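Local coordinates for protein HTH-type transcriptional regulator yiaJ (Escherichia coli, PDB 1YSQ) that represses transcription of the yiaKLMNOPQRS operon as an IclR-family DNA-binding regulator, represented here by its C-terminal IclR-type effector-binding domain, at residues 134-148 and 166-180. Numbering follows the deposited sequence.
Sequences AVPVFDIHGRVPYAV and LKPLRETAQAISNEL. With PO4 (phosphate ion), chain D.
Two donors grip the backbone oxygen of Phe138 where strand 134-137 gives way to a turn: Ser177 OG at 2.7 Å, tilted 26° from the carbonyl plane, and a water that also donates to Ser177 O. Serine suits this site because it is small enough to let the backbones approach, and its hydroxyl, set anti to the backbone N (chi1 172°), comes within bonding distance of the oxygen. Towards the other end of the helix the contact turns apolar. Val135 divides its branches: CG1 meets Leu166 CD1 at 3.5 Å, while CG2 presses on Ala173 CB at 3.4 Å, tighter than usual for two carbons, which suggests that little more than a methyl would fit here. Helix 162-182 lies on one face of the antiparallel sheet in the GAF-like fold of IclR C-terminal domains, its 166-180 part running at 14° to strand 134-137, while helix 68-75 covers Ala134 and Ala147 on the other face. Leu169 bridges both strands, its CG 3.7 Å from Val135 CG2 and its CD1 3.6 Å from Val148 CG1. Cut back to an alanine, this position would lose CG and both methyls, and is likely to leave a gap facing Val135 and Val148. The side chains of Val137 and Ile176 cross at about a right angle, Val137 CG1 lying 3.8 Å from Ile176 CG2. Beyond the strand, Asp139 orders the type I turn: the bond from His141 N to its OD1 makes an Asx turn, Arg143 N reaches OD1 from the opposite face, and OD2 forms a salt bridge with Arg143 NH2 at 3.0 Å.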
loop_
_atom_site.group_PDB
_atom_site.type_symbol
_atom_site.label_atom_id
_atom_site.label_comp_id
_atom_site.label_asym_id
_atom_site.label_seq_id
_atom_site.Cartn_x
_atom_site.Cartn_y
_atom_site.Cartn_z
ATOM N N ALA A 134 -4.317 0.272 -2.297
ATOM C CA ALA A 134 -3.387 -0.739 -1.791
ATOM C C ALA A 134 -4.145 -1.997 -1.350
ATOM O O ALA A 134 -5.330 -1.927 -0.966
ATOM C CB ALA A 134 -2.570 -0.171 -0.626
ATOM N N VAL A 135 -3.464 -3.140 -1.437
ATOM C CA VAL A 135 -3.998 -4.426 -0.995
ATOM C C VAL A 135 -2.934 -5.224 -0.214
ATOM O O VAL A 135 -1.735 -5.049 -0.428
ATOM C CB VAL A 135 -4.502 -5.305 -2.187
ATOM C CG1 VAL A 135 -5.742 -4.706 -2.841
ATOM C CG2 VAL A 135 -3.384 -5.551 -3.216
ATOM N N PRO A 136 -3.371 -6.107 0.684
ATOM C CA PRO A 136 -2.458 -7.023 1.387
ATOM C C PRO A 136 -1.974 -8.181 0.513
ATOM O O PRO A 136 -2.674 -8.565 -0.422
ATOM C CB PRO A 136 -3.334 -7.569 2.524
ATOM C CG PRO A 136 -4.757 -7.530 1.949
ATOM C CD PRO A 136 -4.775 -6.264 1.129
ATOM N N VAL A 137 -0.773 -8.701 0.804
ATOM C CA VAL A 137 -0.299 -9.980 0.275
ATOM C C VAL A 137 -0.270 -10.887 1.499
ATOM O O VAL A 137 0.466 -10.629 2.447
ATOM C CB VAL A 137 1.126 -9.876 -0.334
ATOM C CG1 VAL A 137 1.686 -11.275 -0.724
ATOM C CG2 VAL A 137 1.122 -8.923 -1.520
ATOM N N PHE A 138 -1.116 -11.909 1.513
ATOM C CA PHE A 138 -1.237 -12.746 2.707
ATOM C C PHE A 138 -0.204 -13.870 2.696
ATOM O O PHE A 138 0.099 -14.420 1.630
ATOM C CB PHE A 138 -2.654 -13.353 2.779
ATOM C CG PHE A 138 -3.734 -12.348 3.106
ATOM C CD1 PHE A 138 -3.869 -11.844 4.403
ATOM C CD2 PHE A 138 -4.628 -11.925 2.115
ATOM C CE1 PHE A 138 -4.882 -10.913 4.717
ATOM C CE2 PHE A 138 -5.643 -10.996 2.407
ATOM C CZ PHE A 138 -5.763 -10.489 3.727
ATOM N N ASP A 139 0.321 -14.226 3.864
ATOM C CA ASP A 139 1.050 -15.497 3.973
ATOM C C ASP A 139 0.055 -16.652 4.205
ATOM O O ASP A 139 -1.162 -16.428 4.253
ATOM C CB ASP A 139 2.178 -15.449 5.015
ATOM C CG ASP A 139 1.680 -15.373 6.470
ATOM O OD1 ASP A 139 0.486 -15.646 6.774
ATOM O OD2 ASP A 139 2.459 -15.055 7.396
ATOM N N ILE A 140 0.565 -17.878 4.333
ATOM C CA ILE A 140 -0.300 -19.057 4.491
ATOM C C ILE A 140 -1.193 -18.981 5.733
ATOM O O ILE A 140 -2.246 -19.620 5.781
ATOM C CB ILE A 140 0.521 -20.388 4.481
ATOM C CG1 ILE A 140 1.728 -20.302 5.419
ATOM C CG2 ILE A 140 0.933 -20.767 3.040
ATOM C CD1 ILE A 140 2.155 -21.646 6.003
ATOM N N HIS A 141 -0.776 -18.190 6.720
ATOM C CA HIS A 141 -1.497 -18.067 7.989
ATOM C C HIS A 141 -2.402 -16.841 8.065
ATOM O O HIS A 141 -2.913 -16.516 9.126
ATOM C CB HIS A 141 -0.507 -18.043 9.161
ATOM C CG HIS A 141 0.399 -19.241 9.223
ATOM N ND1 HIS A 141 -0.073 -20.539 9.185
ATOM C CD2 HIS A 141 1.746 -19.334 9.332
ATOM C CE1 HIS A 141 0.946 -21.378 9.268
ATOM N NE2 HIS A 141 2.061 -20.673 9.357
ATOM N N GLY A 142 -2.584 -16.150 6.948
ATOM C CA GLY A 142 -3.422 -14.962 6.929
ATOM C C GLY A 142 -2.802 -13.725 7.562
ATOM O O GLY A 142 -3.488 -12.723 7.777
ATOM N N ARG A 143 -1.508 -13.783 7.858
ATOM C CA ARG A 143 -0.777 -12.581 8.247
ATOM C C ARG A 143 -0.430 -11.805 6.973
ATOM O O ARG A 143 -0.583 -12.332 5.872
ATOM C CB ARG A 143 0.478 -12.943 9.047
ATOM C CG ARG A 143 0.176 -13.410 10.492
ATOM C CD ARG A 143 1.379 -14.053 11.175
ATOM N NE ARG A 143 1.921 -15.131 10.335
ATOM C CZ ARG A 143 3.113 -15.707 10.485
ATOM N NH1 ARG A 143 3.942 -15.334 11.461
ATOM N NH2 ARG A 143 3.479 -16.674 9.652
ATOM N N VAL A 144 -0.006 -10.551 7.130
ATOM C CA VAL A 144 0.262 -9.653 6.007
ATOM C C VAL A 144 1.732 -9.160 6.038
ATOM O O VAL A 144 2.036 -8.104 6.593
ATOM C CB VAL A 144 -0.718 -8.439 6.015
ATOM C CG1 VAL A 144 -0.504 -7.549 4.768
ATOM C CG2 VAL A 144 -2.191 -8.914 6.104
ATOM N N PRO A 145 2.647 -9.954 5.503
ATOM C CA PRO A 145 4.061 -9.561 5.471
ATOM C C PRO A 145 4.391 -8.481 4.421
ATOM O O PRO A 145 5.379 -7.758 4.595
ATOM C CB PRO A 145 4.773 -10.894 5.163
ATOM C CG PRO A 145 3.779 -11.639 4.329
ATOM C CD PRO A 145 2.443 -11.322 4.983
ATOM N N TYR A 146 3.578 -8.374 3.367
ATOM C CA TYR A 146 3.867 -7.501 2.213
ATOM C C TYR A 146 2.559 -6.893 1.734
ATOM O O TYR A 146 1.481 -7.381 2.069
ATOM C CB TYR A 146 4.502 -8.264 1.036
ATOM C CG TYR A 146 5.693 -9.086 1.427
ATOM C CD1 TYR A 146 6.934 -8.489 1.654
ATOM C CD2 TYR A 146 5.577 -10.459 1.610
ATOM C CE1 TYR A 146 8.025 -9.245 2.053
ATOM C CE2 TYR A 146 6.670 -11.219 1.999
ATOM C CZ TYR A 146 7.875 -10.607 2.217
ATOM O OH TYR A 146 8.940 -11.367 2.597
ATOM N N ALA A 147 2.669 -5.843 0.929
ATOM C CA ALA A 147 1.493 -5.178 0.389
ATOM C C ALA A 147 1.863 -4.555 -0.951
ATOM O O ALA A 147 3.039 -4.278 -1.221
ATOM C CB ALA A 147 0.989 -4.113 1.381
ATOM N N VAL A 148 0.857 -4.339 -1.790
ATOM C CA VAL A 148 1.080 -3.782 -3.120
ATOM C C VAL A 148 0.202 -2.547 -3.253
ATOM O O VAL A 148 -0.924 -2.542 -2.764
ATOM C CB VAL A 148 0.642 -4.771 -4.241
ATOM C CG1 VAL A 148 1.000 -4.232 -5.650
ATOM C CG2 VAL A 148 1.231 -6.159 -4.039
ATOM N N LEU A 166 -8.907 -1.639 -8.680
ATOM C CA LEU A 166 -8.720 -2.571 -7.577
ATOM C C LEU A 166 -8.745 -4.026 -8.057
ATOM O O LEU A 166 -8.024 -4.885 -7.536
ATOM C CB LEU A 166 -9.768 -2.314 -6.475
ATOM C CG LEU A 166 -9.798 -3.197 -5.234
ATOM C CD1 LEU A 166 -8.443 -3.197 -4.541
ATOM C CD2 LEU A 166 -10.869 -2.685 -4.273
ATOM N N LYS A 167 -9.562 -4.301 -9.068
ATOM C CA LYS A 167 -9.654 -5.663 -9.577
ATOM C C LYS A 167 -8.310 -6.290 -10.034
ATOM O O LYS A 167 -7.942 -7.335 -9.499
ATOM C CB LYS A 167 -10.744 -5.797 -10.635
ATOM C CG LYS A 167 -11.085 -7.241 -10.938
ATOM C CD LYS A 167 -12.189 -7.312 -11.959
ATOM C CE LYS A 167 -11.841 -8.304 -13.040
ATOM N NZ LYS A 167 -12.629 -9.533 -12.823
ATOM N N PRO A 168 -7.590 -5.705 -10.996
ATOM C CA PRO A 168 -6.277 -6.254 -11.384
ATOM C C PRO A 168 -5.247 -6.154 -10.256
ATOM O O PRO A 168 -4.374 -7.011 -10.141
ATOM C CB PRO A 168 -5.852 -5.388 -12.589
ATOM C CG PRO A 168 -6.681 -4.139 -12.479
ATOM C CD PRO A 168 -7.974 -4.550 -11.836
ATOM N N LEU A 169 -5.349 -5.112 -9.432
ATOM C CA LEU A 169 -4.433 -4.940 -8.297
ATOM C C LEU A 169 -4.587 -6.118 -7.336
ATOM O O LEU A 169 -3.598 -6.723 -6.897
ATOM C CB LEU A 169 -4.746 -3.628 -7.554
ATOM C CG LEU A 169 -4.003 -3.420 -6.222
ATOM C CD1 LEU A 169 -2.483 -3.455 -6.388
ATOM C CD2 LEU A 169 -4.445 -2.117 -5.604
ATOM N N ARG A 170 -5.834 -6.461 -7.026
ATOM C CA ARG A 170 -6.064 -7.581 -6.125
ATOM C C ARG A 170 -5.645 -8.913 -6.770
ATOM O O ARG A 170 -5.032 -9.775 -6.114
ATOM C CB ARG A 170 -7.510 -7.623 -5.648
ATOM C CG ARG A 170 -7.826 -8.887 -4.826
ATOM C CD ARG A 170 -9.263 -8.956 -4.351
ATOM N NE ARG A 170 -10.199 -8.854 -5.474
ATOM C CZ ARG A 170 -11.013 -7.821 -5.686
ATOM N NH1 ARG A 170 -11.038 -6.784 -4.839
ATOM N NH2 ARG A 170 -11.807 -7.834 -6.740
ATOM N N GLU A 171 -5.943 -9.073 -8.056
ATOM C CA GLU A 171 -5.540 -10.292 -8.763
ATOM C C GLU A 171 -4.014 -10.478 -8.707
ATOM O O GLU A 171 -3.522 -11.602 -8.567
ATOM C CB GLU A 171 -6.043 -10.269 -10.203
ATOM C CG GLU A 171 -7.541 -10.532 -10.309
ATOM C CD GLU A 171 -8.122 -10.181 -11.665
ATOM O OE1 GLU A 171 -7.369 -9.715 -12.546
ATOM O OE2 GLU A 171 -9.340 -10.365 -11.842
ATOM N N THR A 172 -3.291 -9.363 -8.822
ATOM C CA THR A 172 -1.834 -9.349 -8.713
ATOM C C THR A 172 -1.373 -9.822 -7.324
ATOM O O THR A 172 -0.544 -10.738 -7.240
ATOM C CB THR A 172 -1.308 -7.944 -9.059
ATOM O OG1 THR A 172 -1.617 -7.639 -10.438
ATOM C CG2 THR A 172 0.225 -7.872 -8.972
ATOM N N ALA A 173 -1.920 -9.222 -6.250
ATOM C CA ALA A 173 -1.603 -9.633 -4.889
ATOM C C ALA A 173 -1.947 -11.104 -4.643
ATOM O O ALA A 173 -1.188 -11.808 -4.004
ATOM C CB ALA A 173 -2.313 -8.749 -3.858
ATOM N N GLN A 174 -3.093 -11.555 -5.144
ATOM C CA GLN A 174 -3.514 -12.944 -4.967
ATOM C C GLN A 174 -2.504 -13.918 -5.575
ATOM O O GLN A 174 -2.167 -14.923 -4.954
ATOM C CB GLN A 174 -4.891 -13.182 -5.590
ATOM C CG GLN A 174 -6.064 -12.664 -4.752
ATOM C CD GLN A 174 -7.388 -12.644 -5.538
ATOM O OE1 GLN A 174 -7.394 -12.564 -6.777
ATOM N NE2 GLN A 174 -8.502 -12.733 -4.819
ATOM N N ALA A 175 -2.028 -13.610 -6.783
ATOM C CA ALA A 175 -1.055 -14.452 -7.477
ATOM C C ALA A 175 0.265 -14.551 -6.688
ATOM O O ALA A 175 0.798 -15.654 -6.488
ATOM C CB ALA A 175 -0.809 -13.931 -8.890
ATOM N N ILE A 176 0.767 -13.401 -6.231
ATOM C CA ILE A 176 1.946 -13.354 -5.360
ATOM C C ILE A 176 1.732 -14.164 -4.074
ATOM O O ILE A 176 2.573 -14.978 -3.698
ATOM C CB ILE A 176 2.330 -11.878 -5.022
ATOM C CG1 ILE A 176 2.661 -11.100 -6.310
ATOM C CG2 ILE A 176 3.495 -11.831 -3.991
ATOM C CD1 ILE A 176 2.751 -9.564 -6.138
ATOM N N SER A 177 0.611 -13.939 -3.403
ATOM C CA SER A 177 0.308 -14.655 -2.171
ATOM C C SER A 177 0.234 -16.176 -2.385
ATOM O O SER A 177 0.756 -16.961 -1.567
ATOM C CB SER A 177 -1.005 -14.147 -1.587
ATOM O OG SER A 177 -1.399 -14.954 -0.501
ATOM N N ASN A 178 -0.415 -16.572 -3.479
ATOM C CA ASN A 178 -0.599 -17.980 -3.835
ATOM C C ASN A 178 0.737 -18.653 -4.126
ATOM O O ASN A 178 1.000 -19.749 -3.639
ATOM C CB ASN A 178 -1.559 -18.118 -5.030
ATOM C CG ASN A 178 -3.011 -17.873 -4.643
ATOM O OD1 ASN A 178 -3.365 -17.918 -3.457
ATOM N ND2 ASN A 178 -3.864 -17.609 -5.642
ATOM N N GLU A 179 1.580 -17.977 -4.903
ATOM C CA GLU A 179 2.925 -18.460 -5.203
ATOM C C GLU A 179 3.836 -18.508 -3.979
ATOM O O GLU A 179 4.627 -19.435 -3.836
ATOM C CB GLU A 179 3.568 -17.620 -6.300
ATOM C CG GLU A 179 3.170 -18.079 -7.693
ATOM C CD GLU A 179 3.639 -17.143 -8.792
ATOM O OE1 GLU A 179 2.860 -16.955 -9.754
ATOM O OE2 GLU A 179 4.772 -16.612 -8.704
ATOM N N LEU A 180 3.729 -17.518 -3.097
ATOM C CA LEU A 180 4.519 -17.523 -1.862
ATOM C C LEU A 180 4.113 -18.731 -1.014
ATOM O O LEU A 180 4.970 -19.488 -0.543
ATOM C CB LEU A 180 4.357 -16.208 -1.090
ATOM C CG LEU A 180 4.917 -16.103 0.336
ATOM C CD1 LEU A 180 6.459 -16.127 0.369
ATOM C CD2 LEU A 180 4.373 -14.863 1.051
HETATM P P PO4 D . 0.587 -7.510 9.848
HETATM O O1 PO4 D . 1.381 -6.897 8.712
HETATM O O2 PO4 D . -0.805 -6.903 9.891
HETATM O O3 PO4 D . 0.514 -9.013 9.672
HETATM O O4 PO4 D . 1.311 -7.141 11.125
HETATM O O HOH W 1 1.056 -17.027 0.940
#